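Local coordinates for alpha-L-arabinosidase (Xanthomonas axonopodis pv. citri, PDB 6D25), which probably hydrolyses alpha-L-arabinofuranosyl side groups of arabinoxylans, including those on doubly substituted internal xylose units, as a trimeric family GH51 arabinofuranosidase, at residues Gly63-Glu68 and Asn132-His137; Pro92-Pro97 and His137-Phe142; Arg117-Asn122 and Gly127-Asn132. One frame throughout, in Å; residues are numbered along the deposited sequence.

Interaction 1. Residues Gly63-Glu68 and Asn132-His137; sequences GVWVGE and NRFGTH
A water bridges E68 and R133: it accepts a hydrogen bond from the backbone N of E68 (2.9 Å) and a weak one from NH2 of R133. It lies between the loop that follows strand 51-52 and the chain leading into helix 136-146, two segments of the (beta/alpha)8 barrel that forms the catalytic domain of GH51 enzymes. NH1 of R133 forms a salt bridge with E138 of helix 136-146. W65 and R133 cross obliquely, touching at two places in the arginine conformer described, one of two modelled. CG of R133 lies 3.5 Å from NE1 of W65, and the far end of the indole then reaches under the guanidinium, with CZ2 of W65 3.6 Å from CZ of R133. Ring and guanidinium planes are 53° apart, so a corner of the six-membered ring, rather than its whole face, covers the centre of the cationic group. The bend at chi2 of R133 (62°) folds the arginine back across the indole in this way. Backbone N of G67 sits 3.5 Å above one face of the W65 ring, near its rim. CD1 of F134 packs 3.7 Å from CB of W65. The two rings are tilted at 61°, and CE3 of W65 lies in the plane of the phenyl ring, at its edge. On the V64 side, CE1 of F134 makes a looser apolar contact with CG1 of V64 at 4.2 Å.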
loop_
_atom_site.group_PDB
_atom_site.type_symbol
_atom_site.label_atom_id
_atom_site.label_comp_id
_atom_site.label_asym_id
_atom_site.label_seq_id
_atom_site.Cartn_x
_atom_site.Cartn_y
_atom_site.Cartn_z
ATOM N N GLY A 63 -15.606 -7.962 30.674
ATOM C CA GLY A 63 -15.022 -9.322 30.790
ATOM C C GLY A 63 -13.656 -9.347 31.457
ATOM O O GLY A 63 -13.336 -10.317 32.141
ATOM N N VAL A 64 -12.824 -8.319 31.205
ATOM C CA VAL A 64 -11.433 -8.262 31.721
ATOM C C VAL A 64 -11.218 -6.941 32.483
ATOM O O VAL A 64 -10.819 -6.926 33.653
ATOM C CB VAL A 64 -10.414 -8.413 30.586
ATOM C CG1 VAL A 64 -8.993 -8.184 31.094
ATOM C CG2 VAL A 64 -10.540 -9.777 29.915
ATOM N N TRP A 65 -11.487 -5.852 31.795
ATOM C CA TRP A 65 -11.212 -4.499 32.261
ATOM C C TRP A 65 -12.483 -3.906 32.862
ATOM O O TRP A 65 -13.493 -3.796 32.151
ATOM C CB TRP A 65 -10.739 -3.623 31.094
ATOM C CG TRP A 65 -10.452 -2.223 31.534
ATOM C CD1 TRP A 65 -11.277 -1.136 31.423
ATOM C CD2 TRP A 65 -9.271 -1.774 32.229
ATOM N NE1 TRP A 65 -10.692 -0.045 32.010
ATOM C CE2 TRP A 65 -9.449 -0.402 32.483
ATOM C CE3 TRP A 65 -8.087 -2.389 32.631
ATOM C CZ2 TRP A 65 -8.496 0.345 33.175
ATOM C CZ3 TRP A 65 -7.125 -1.640 33.273
ATOM C CH2 TRP A 65 -7.325 -0.281 33.535
ATOM N N VAL A 66 -12.439 -3.493 34.117
ATOM C CA VAL A 66 -13.576 -2.800 34.718
ATOM C C VAL A 66 -13.164 -1.368 35.089
ATOM O O VAL A 66 -14.013 -0.553 35.333
ATOM C CB VAL A 66 -14.137 -3.568 35.928
ATOM C CG1 VAL A 66 -14.731 -4.908 35.507
ATOM C CG2 VAL A 66 -13.112 -3.772 37.031
ATOM N N GLY A 67 -11.874 -1.074 35.153
ATOM C CA GLY A 67 -11.416 0.269 35.566
ATOM C C GLY A 67 -11.139 0.324 37.057
ATOM O O GLY A 67 -11.798 -0.362 37.822
ATOM N N GLU A 68 -10.205 1.154 37.470
ATOM C CA GLU A 68 -9.706 1.166 38.856
ATOM C C GLU A 68 -10.808 1.606 39.828
ATOM O O GLU A 68 -10.846 1.126 40.933
ATOM C CB GLU A 68 -8.480 2.065 39.023
ATOM C CG GLU A 68 -7.265 1.517 38.311
ATOM C CD GLU A 68 -5.929 2.182 38.610
ATOM O OE1 GLU A 68 -5.607 3.159 37.900
ATOM O OE2 GLU A 68 -5.201 1.706 39.509
ATOM N N ASN A 132 -10.939 3.045 24.135
ATOM C CA ASN A 132 -9.489 2.841 24.141
ATOM C C ASN A 132 -8.890 2.939 25.565
ATOM O O ASN A 132 -7.671 3.120 25.713
ATOM C CB ASN A 132 -8.748 3.730 23.154
ATOM C CG ASN A 132 -8.958 3.257 21.728
ATOM O OD1 ASN A 132 -8.650 2.113 21.430
ATOM N ND2 ASN A 132 -9.549 4.096 20.878
ATOM N N ARG A 133 -9.704 2.717 26.599
ATOM C CA ARG A 133 -9.171 2.740 27.942
ATOM C C ARG A 133 -8.292 1.513 28.179
ATOM O O ARG A 133 -7.383 1.549 28.975
ATOM C CB ARG A 133 -10.318 2.810 28.949
ATOM C CG ARG A 133 -9.870 2.933 30.389
ATOM C CD ARG A 133 -9.084 4.165 30.691
ATOM N NE ARG A 133 -8.478 4.116 32.001
ATOM C CZ ARG A 133 -7.253 3.629 32.252
ATOM N NH1 ARG A 133 -6.572 3.021 31.291
ATOM N NH2 ARG A 133 -6.740 3.739 33.476
ATOM N N PHE A 134 -8.604 0.408 27.493
ATOM C CA PHE A 134 -7.771 -0.756 27.510
ATOM C C PHE A 134 -6.904 -0.728 26.252
ATOM O O PHE A 134 -7.409 -0.995 25.143
ATOM C CB PHE A 134 -8.612 -2.037 27.546
ATOM C CG PHE A 134 -7.857 -3.315 27.836
ATOM C CD1 PHE A 134 -7.620 -3.717 29.128
ATOM C CD2 PHE A 134 -7.422 -4.149 26.822
ATOM C CE1 PHE A 134 -7.012 -4.912 29.442
ATOM C CE2 PHE A 134 -6.784 -5.347 27.112
ATOM C CZ PHE A 134 -6.577 -5.726 28.426
ATOM N N GLY A 135 -5.636 -0.345 26.423
ATOM C CA GLY A 135 -4.704 -0.183 25.345
ATOM C C GLY A 135 -3.426 -0.973 25.592
ATOM O O GLY A 135 -3.412 -1.925 26.386
ATOM N N THR A 136 -2.344 -0.564 24.930
ATOM C CA THR A 136 -1.076 -1.324 24.995
ATOM C C THR A 136 -0.640 -1.591 26.447
ATOM O O THR A 136 -0.304 -2.727 26.804
ATOM C CB THR A 136 0.059 -0.630 24.218
ATOM O OG1 THR A 136 -0.233 -0.717 22.838
ATOM C CG2 THR A 136 1.398 -1.274 24.482
ATOM N N HIS A 137 -0.586 -0.577 27.288
ATOM C CA HIS A 137 -0.068 -0.785 28.620
ATOM C C HIS A 137 -1.000 -1.709 29.411
ATOM O O HIS A 137 -0.519 -2.560 30.190
ATOM C CB HIS A 137 0.113 0.537 29.371
ATOM C CG HIS A 137 1.282 1.316 28.893
ATOM N ND1 HIS A 137 2.345 1.611 29.695
ATOM C CD2 HIS A 137 1.536 1.873 27.689
ATOM C CE1 HIS A 137 3.205 2.328 29.019
ATOM N NE2 HIS A 137 2.768 2.493 27.775
HETATM O O HOH W 1 -8.981 2.927 35.557
#

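Interaction 2. Residues Pro92-Pro97 and His137-Phe142; sequences PNIRWP and HEFMDF
W96 and F139 lie face against face in an offset stack, the five-membered ring of W96 and the phenyl ring having centroids 4.2 Å apart and planes only 10° from parallel. The two side chains run past each other in opposite directions, so each root covers the other's ring: CB of W96 stands 3.6 Å from the centroid of the F139 ring, and CB of F139 is over the centre of the six-membered ring of W96, both as CH-pi contacts. I94 completes the first shell. Its carbonyl O approaches the edge of the phenyl ring, 3.5 Å from CZ of F139, while its CG2 is 3.9 Å from CE1 of F139 and its CD1 reaches CE2 of F142 at 3.8 Å. Strand 93-96 and the helical segment 137-142 run nearly antiparallel (168°), with axes 10.7 Å apart; the strand and helix 136-146 belong to a beta-alpha-beta crossover of the (beta/alpha)8 barrel, whose next strand is 149-154. Further out, CB of P97, which follows a cis peptide bond, covers the opposite face of the W96 indole. NE1 of W96 is hydrogen-bonded to H55, and R95, whose CB points away from the helix, forms a salt bridge with E324.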
loop_
_atom_site.group_PDB
_atom_site.type_symbol
_atom_site.label_atom_id
_atom_site.label_comp_id
_atom_site.label_asym_id
_atom_site.label_seq_id
_atom_site.Cartn_x
_atom_site.Cartn_y
_atom_site.Cartn_z
ATOM N N PRO A 92 -1.254 -19.853 28.301
ATOM C CA PRO A 92 0.121 -19.760 27.772
ATOM C C PRO A 92 0.398 -18.484 26.960
ATOM O O PRO A 92 1.516 -17.929 26.974
ATOM C CB PRO A 92 0.232 -20.986 26.848
ATOM C CG PRO A 92 -1.180 -21.154 26.319
ATOM C CD PRO A 92 -2.045 -20.810 27.529
ATOM N N ASN A 93 -0.617 -18.015 26.244
ATOM C CA ASN A 93 -0.547 -16.738 25.484
ATOM C C ASN A 93 -1.970 -16.239 25.266
ATOM O O ASN A 93 -2.928 -17.042 25.308
ATOM C CB ASN A 93 0.223 -16.874 24.173
ATOM C CG ASN A 93 -0.582 -17.475 23.047
ATOM O OD1 ASN A 93 -1.453 -16.801 22.458
ATOM N ND2 ASN A 93 -0.258 -18.706 22.677
ATOM N N ILE A 94 -2.082 -14.930 25.069
ATOM C CA ILE A 94 -3.323 -14.304 24.642
ATOM C C ILE A 94 -3.037 -13.473 23.392
ATOM O O ILE A 94 -2.134 -12.605 23.417
ATOM C CB ILE A 94 -3.923 -13.397 25.731
ATOM C CG1 ILE A 94 -4.170 -14.149 27.039
ATOM C CG2 ILE A 94 -5.206 -12.742 25.197
ATOM C CD1 ILE A 94 -4.588 -13.243 28.196
ATOM N N ARG A 95 -3.830 -13.704 22.356
ATOM C CA ARG A 95 -3.798 -12.884 21.135
ATOM C C ARG A 95 -4.728 -11.682 21.302
ATOM O O ARG A 95 -5.877 -11.841 21.731
ATOM C CB ARG A 95 -4.213 -13.689 19.899
ATOM C CG ARG A 95 -4.120 -12.823 18.650
ATOM C CD ARG A 95 -4.153 -13.382 17.230
ATOM N NE ARG A 95 -5.350 -14.037 16.915
ATOM C CZ ARG A 95 -6.036 -13.977 15.765
ATOM N NH1 ARG A 95 -5.763 -13.141 14.748
ATOM N NH2 ARG A 95 -7.072 -14.784 15.688
ATOM N N TRP A 96 -4.224 -10.498 20.993
ATOM C CA TRP A 96 -4.920 -9.241 21.168
ATOM C C TRP A 96 -4.362 -8.224 20.173
ATOM O O TRP A 96 -3.163 -8.285 19.901
ATOM C CB TRP A 96 -4.748 -8.781 22.628
ATOM C CG TRP A 96 -5.182 -7.388 22.938
ATOM C CD1 TRP A 96 -6.405 -7.009 23.415
ATOM C CD2 TRP A 96 -4.404 -6.184 22.860
ATOM N NE1 TRP A 96 -6.433 -5.656 23.621
ATOM C CE2 TRP A 96 -5.235 -5.126 23.284
ATOM C CE3 TRP A 96 -3.103 -5.885 22.457
ATOM C CZ2 TRP A 96 -4.812 -3.803 23.298
ATOM C CZ3 TRP A 96 -2.663 -4.574 22.500
ATOM C CH2 TRP A 96 -3.519 -3.542 22.883
ATOM N N PRO A 97 -5.147 -7.282 19.635
ATOM C CA PRO A 97 -6.557 -7.011 19.945
ATOM C C PRO A 97 -7.572 -7.527 18.911
ATOM O O PRO A 97 -8.748 -7.132 18.921
ATOM C CB PRO A 97 -6.583 -5.480 19.962
ATOM C CG PRO A 97 -5.633 -5.112 18.845
ATOM C CD PRO A 97 -4.541 -6.144 18.969
ATOM N N HIS A 137 -0.586 -0.577 27.288
ATOM C CA HIS A 137 -0.068 -0.785 28.620
ATOM C C HIS A 137 -1.000 -1.709 29.411
ATOM O O HIS A 137 -0.519 -2.560 30.190
ATOM C CB HIS A 137 0.113 0.537 29.371
ATOM C CG HIS A 137 1.282 1.316 28.893
ATOM N ND1 HIS A 137 2.345 1.611 29.695
ATOM C CD2 HIS A 137 1.536 1.873 27.689
ATOM C CE1 HIS A 137 3.205 2.328 29.019
ATOM N NE2 HIS A 137 2.768 2.493 27.775
ATOM N N GLU A 138 -2.314 -1.521 29.238
ATOM C CA GLU A 138 -3.232 -2.274 30.053
ATOM C C GLU A 138 -3.170 -3.744 29.636
ATOM O O GLU A 138 -3.165 -4.630 30.509
ATOM C CB GLU A 138 -4.651 -1.685 29.940
ATOM C CG GLU A 138 -4.758 -0.287 30.526
ATOM C CD GLU A 138 -4.197 0.864 29.695
ATOM O OE1 GLU A 138 -4.007 0.702 28.457
ATOM O OE2 GLU A 138 -3.967 1.917 30.289
ATOM N N PHE A 139 -3.117 -4.017 28.312
ATOM C CA PHE A 139 -3.010 -5.405 27.880
ATOM C C PHE A 139 -1.656 -6.006 28.310
ATOM O O PHE A 139 -1.604 -7.146 28.870
ATOM C CB PHE A 139 -3.196 -5.560 26.375
ATOM C CG PHE A 139 -2.935 -6.957 25.908
ATOM C CD1 PHE A 139 -3.814 -7.987 26.224
ATOM C CD2 PHE A 139 -1.772 -7.278 25.238
ATOM C CE1 PHE A 139 -3.558 -9.288 25.833
ATOM C CE2 PHE A 139 -1.525 -8.590 24.840
ATOM C CZ PHE A 139 -2.425 -9.582 25.149
ATOM N N MET A 140 -0.564 -5.301 28.053
ATOM C CA MET A 140 0.732 -5.922 28.305
ATOM C C MET A 140 0.938 -6.159 29.806
ATOM O O MET A 140 1.485 -7.219 30.204
ATOM C CB MET A 140 1.876 -5.087 27.718
ATOM C CG MET A 140 1.866 -5.049 26.211
ATOM S SD MET A 140 1.933 -6.695 25.423
ATOM C CE MET A 140 3.628 -7.099 25.807
ATOM N N ASP A 141 0.516 -5.231 30.645
ATOM C CA ASP A 141 0.645 -5.417 32.089
ATOM C C ASP A 141 -0.313 -6.526 32.555
ATOM O O ASP A 141 -0.011 -7.230 33.519
ATOM C CB ASP A 141 0.420 -4.106 32.846
ATOM C CG ASP A 141 1.535 -3.086 32.670
ATOM O OD1 ASP A 141 2.668 -3.482 32.277
ATOM O OD2 ASP A 141 1.244 -1.897 32.901
ATOM N N PHE A 142 -1.422 -6.709 31.891
ATOM C CA PHE A 142 -2.330 -7.852 32.183
ATOM C C PHE A 142 -1.614 -9.178 31.882
ATOM O O PHE A 142 -1.699 -10.113 32.716
ATOM C CB PHE A 142 -3.615 -7.731 31.363
ATOM C CG PHE A 142 -4.620 -8.839 31.541
ATOM C CD1 PHE A 142 -5.324 -8.947 32.721
ATOM C CD2 PHE A 142 -4.889 -9.734 30.516
ATOM C CE1 PHE A 142 -6.296 -9.917 32.881
ATOM C CE2 PHE A 142 -5.896 -10.692 30.670
ATOM C CZ PHE A 142 -6.565 -10.797 31.858
#

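Interaction 3. Residues Arg117-Asn122 and Gly127-Asn132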
loop_
_atom_site.group_PDB
_atom_site.type_symbol
_atom_site.label_atom_id
_atom_site.label_comp_id
_atom_site.label_asym_id
_atom_site.label_seq_id
_atom_site.Cartn_x
_atom_site.Cartn_y
_atom_site.Cartn_z
ATOM N N ARG A 117 -7.085 9.796 25.085
ATOM C CA ARG A 117 -7.205 8.784 24.053
ATOM C C ARG A 117 -8.529 8.996 23.291
ATOM O O ARG A 117 -9.567 9.237 23.890
ATOM C CB ARG A 117 -7.191 7.381 24.649
ATOM C CG ARG A 117 -5.933 7.083 25.454
ATOM C CD ARG A 117 -5.967 5.727 26.059
ATOM N NE ARG A 117 -4.869 5.537 26.994
ATOM C CZ ARG A 117 -4.723 4.467 27.767
ATOM N NH1 ARG A 117 -5.548 3.451 27.614
ATOM N NH2 ARG A 117 -3.794 4.449 28.710
ATOM N N PRO A 118 -8.483 8.856 21.965
ATOM C CA PRO A 118 -9.682 9.088 21.191
ATOM C C PRO A 118 -10.703 7.950 21.351
ATOM O O PRO A 118 -10.345 6.799 21.562
ATOM C CB PRO A 118 -9.196 9.192 19.759
ATOM C CG PRO A 118 -7.980 8.332 19.761
ATOM C CD PRO A 118 -7.325 8.625 21.096
ATOM N N ILE A 119 -11.965 8.302 21.304
ATOM C CA ILE A 119 -13.034 7.337 21.221
ATOM C C ILE A 119 -13.193 6.980 19.743
ATOM O O ILE A 119 -13.387 7.871 18.909
ATOM C CB ILE A 119 -14.325 7.903 21.831
ATOM C CG1 ILE A 119 -14.089 8.348 23.277
ATOM C CG2 ILE A 119 -15.459 6.912 21.690
ATOM C CD1 ILE A 119 -15.244 9.058 23.882
ATOM N N ARG A 120 -13.118 5.703 19.453
ATOM C CA ARG A 120 -13.242 5.202 18.090
ATOM C C ARG A 120 -14.544 4.415 17.994
ATOM O O ARG A 120 -15.321 4.318 18.975
ATOM C CB ARG A 120 -12.020 4.360 17.710
ATOM C CG ARG A 120 -10.708 5.147 17.686
ATOM C CD ARG A 120 -10.720 6.304 16.719
ATOM N NE ARG A 120 -9.411 6.887 16.533
ATOM C CZ ARG A 120 -9.184 8.155 16.169
ATOM N NH1 ARG A 120 -10.192 8.976 15.899
ATOM N NH2 ARG A 120 -7.916 8.573 16.070
ATOM N N VAL A 121 -14.815 3.901 16.803
ATOM C CA VAL A 121 -16.036 3.145 16.551
ATOM C C VAL A 121 -15.599 1.713 16.298
ATOM O O VAL A 121 -14.655 1.464 15.473
ATOM C CB VAL A 121 -16.804 3.697 15.343
ATOM C CG1 VAL A 121 -18.040 2.856 15.033
ATOM C CG2 VAL A 121 -17.197 5.160 15.563
ATOM N N ASN A 122 -16.238 0.770 16.987
ATOM C CA ASN A 122 -15.998 -0.629 16.721
ATOM C C ASN A 122 -16.906 -1.032 15.547
ATOM O O ASN A 122 -18.078 -1.409 15.748
ATOM C CB ASN A 122 -16.223 -1.496 17.966
ATOM C CG ASN A 122 -15.645 -2.884 17.750
ATOM O OD1 ASN A 122 -15.714 -3.397 16.630
ATOM N ND2 ASN A 122 -15.114 -3.496 18.795
ATOM N N GLY A 127 -20.984 -1.450 15.805
ATOM C CA GLY A 127 -20.821 -0.023 15.543
ATOM C C GLY A 127 -20.839 0.811 16.828
ATOM O O GLY A 127 -21.207 1.983 16.801
ATOM N N VAL A 128 -20.458 0.221 17.952
ATOM C CA VAL A 128 -20.475 0.904 19.256
ATOM C C VAL A 128 -19.136 1.637 19.482
ATOM O O VAL A 128 -18.117 1.367 18.858
ATOM C CB VAL A 128 -20.748 -0.105 20.390
ATOM C CG1 VAL A 128 -22.134 -0.745 20.252
ATOM C CG2 VAL A 128 -19.647 -1.165 20.494
ATOM N N GLU A 129 -19.127 2.503 20.465
ATOM C CA GLU A 129 -17.959 3.278 20.849
ATOM C C GLU A 129 -16.897 2.369 21.495
ATOM O O GLU A 129 -17.227 1.481 22.263
ATOM C CB GLU A 129 -18.370 4.408 21.799
ATOM C CG GLU A 129 -19.051 5.504 21.041
ATOM C CD GLU A 129 -19.925 6.420 21.868
ATOM O OE1 GLU A 129 -19.493 6.675 23.067
ATOM O OE2 GLU A 129 -21.032 6.826 21.334
ATOM N N GLU A 130 -15.644 2.619 21.138
ATOM C CA GLU A 130 -14.483 2.021 21.753
ATOM C C GLU A 130 -13.706 3.140 22.480
ATOM O O GLU A 130 -13.207 4.064 21.832
ATOM C CB GLU A 130 -13.651 1.377 20.635
ATOM C CG GLU A 130 -12.200 1.054 20.991
ATOM C CD GLU A 130 -12.050 0.071 22.135
ATOM O OE1 GLU A 130 -12.570 -1.058 22.008
ATOM O OE2 GLU A 130 -11.420 0.445 23.186
ATOM N N SER A 131 -13.643 3.087 23.803
ATOM C CA SER A 131 -13.043 4.160 24.642
ATOM C C SER A 131 -11.509 4.158 24.545
ATOM O O SER A 131 -10.861 5.143 24.884
ATOM C CB SER A 131 -13.437 3.970 26.077
ATOM O OG SER A 131 -12.807 2.818 26.597
ATOM N N ASN A 132 -10.939 3.045 24.135
ATOM C CA ASN A 132 -9.489 2.841 24.141
ATOM C C ASN A 132 -8.890 2.939 25.565
ATOM O O ASN A 132 -7.671 3.120 25.713
ATOM C CB ASN A 132 -8.748 3.730 23.154
ATOM C CG ASN A 132 -8.958 3.257 21.728
ATOM O OD1 ASN A 132 -8.650 2.113 21.430
ATOM N ND2 ASN A 132 -9.549 4.096 20.878
HETATM O O HOH W 2 -11.066 7.675 25.496
HETATM O O HOH W 3 -14.877 -2.031 21.066
#
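N132 is hydrogen-bonded to both R117 and P118. The guanidinium of R117 meets the carbonyl of N132 in the plane of both groups, NH1 of R117 lying 2.9 Å from O of N132. In return, ND2 of N132 reaches back to O of P118, also at 2.9 Å and almost straight, although the donor is tilted 24° from that carbonyl plane. The amide can turn back because CG of N132 stands beside its own backbone N (chi1 -74°). R120 passes this amide obliquely, with its CG 3.6 Å from ND2 of N132 and its guanidinium plane 80° from the amide; the guanidinium centre rests on CB of P118, and NE forms a salt bridge with D109. All this lies at the open end of a small antiparallel beta hairpin, strands 120-122 and 128-130. R120 and E130 form a hydrogen-bonded pair: N of R120 is 2.9 Å from O of E130, and N of E130 is 2.8 Å from O of R120. On their face, OE2 of E130 takes the backbone N of N132 at 2.8 Å and also binds Y61, while OE1 is joined by a water to ND2 of N122, which also bonds the O of H55. V121 and E129 face the other way, where OE2 of E129 accepts a hydrogen bond from the backbone N of R176 of a second subunit. N132, in a left-handed backbone conformation where the chain leaves the hairpin, is probably held in place by directional polar bonds through its backbone N, carbonyl O and ND2.

Overall arrangement
The three contacts form a continuous patch, with the centres of interactions 1 and 2 about 10 Å apart, 1 and 3 about 13 Å, and 2 and 3 about 19 Å. E138, at the start of helix 136-146, is the common node: its OE2 is 3.0 Å from NH1 of R133 in interaction 1 and 3.0 Å from NH2 of R117 in interaction 3. The aromatic core is equally continuous, CE2 of F134 packing 3.5 Å from NE1 of W96. H55 links interactions 2 and 3, binding both W96 and E130. In GH51 barrels the active site opens at the C-terminal strand ends, the end at which W96 lies; interaction 3 also borders a subunit interface.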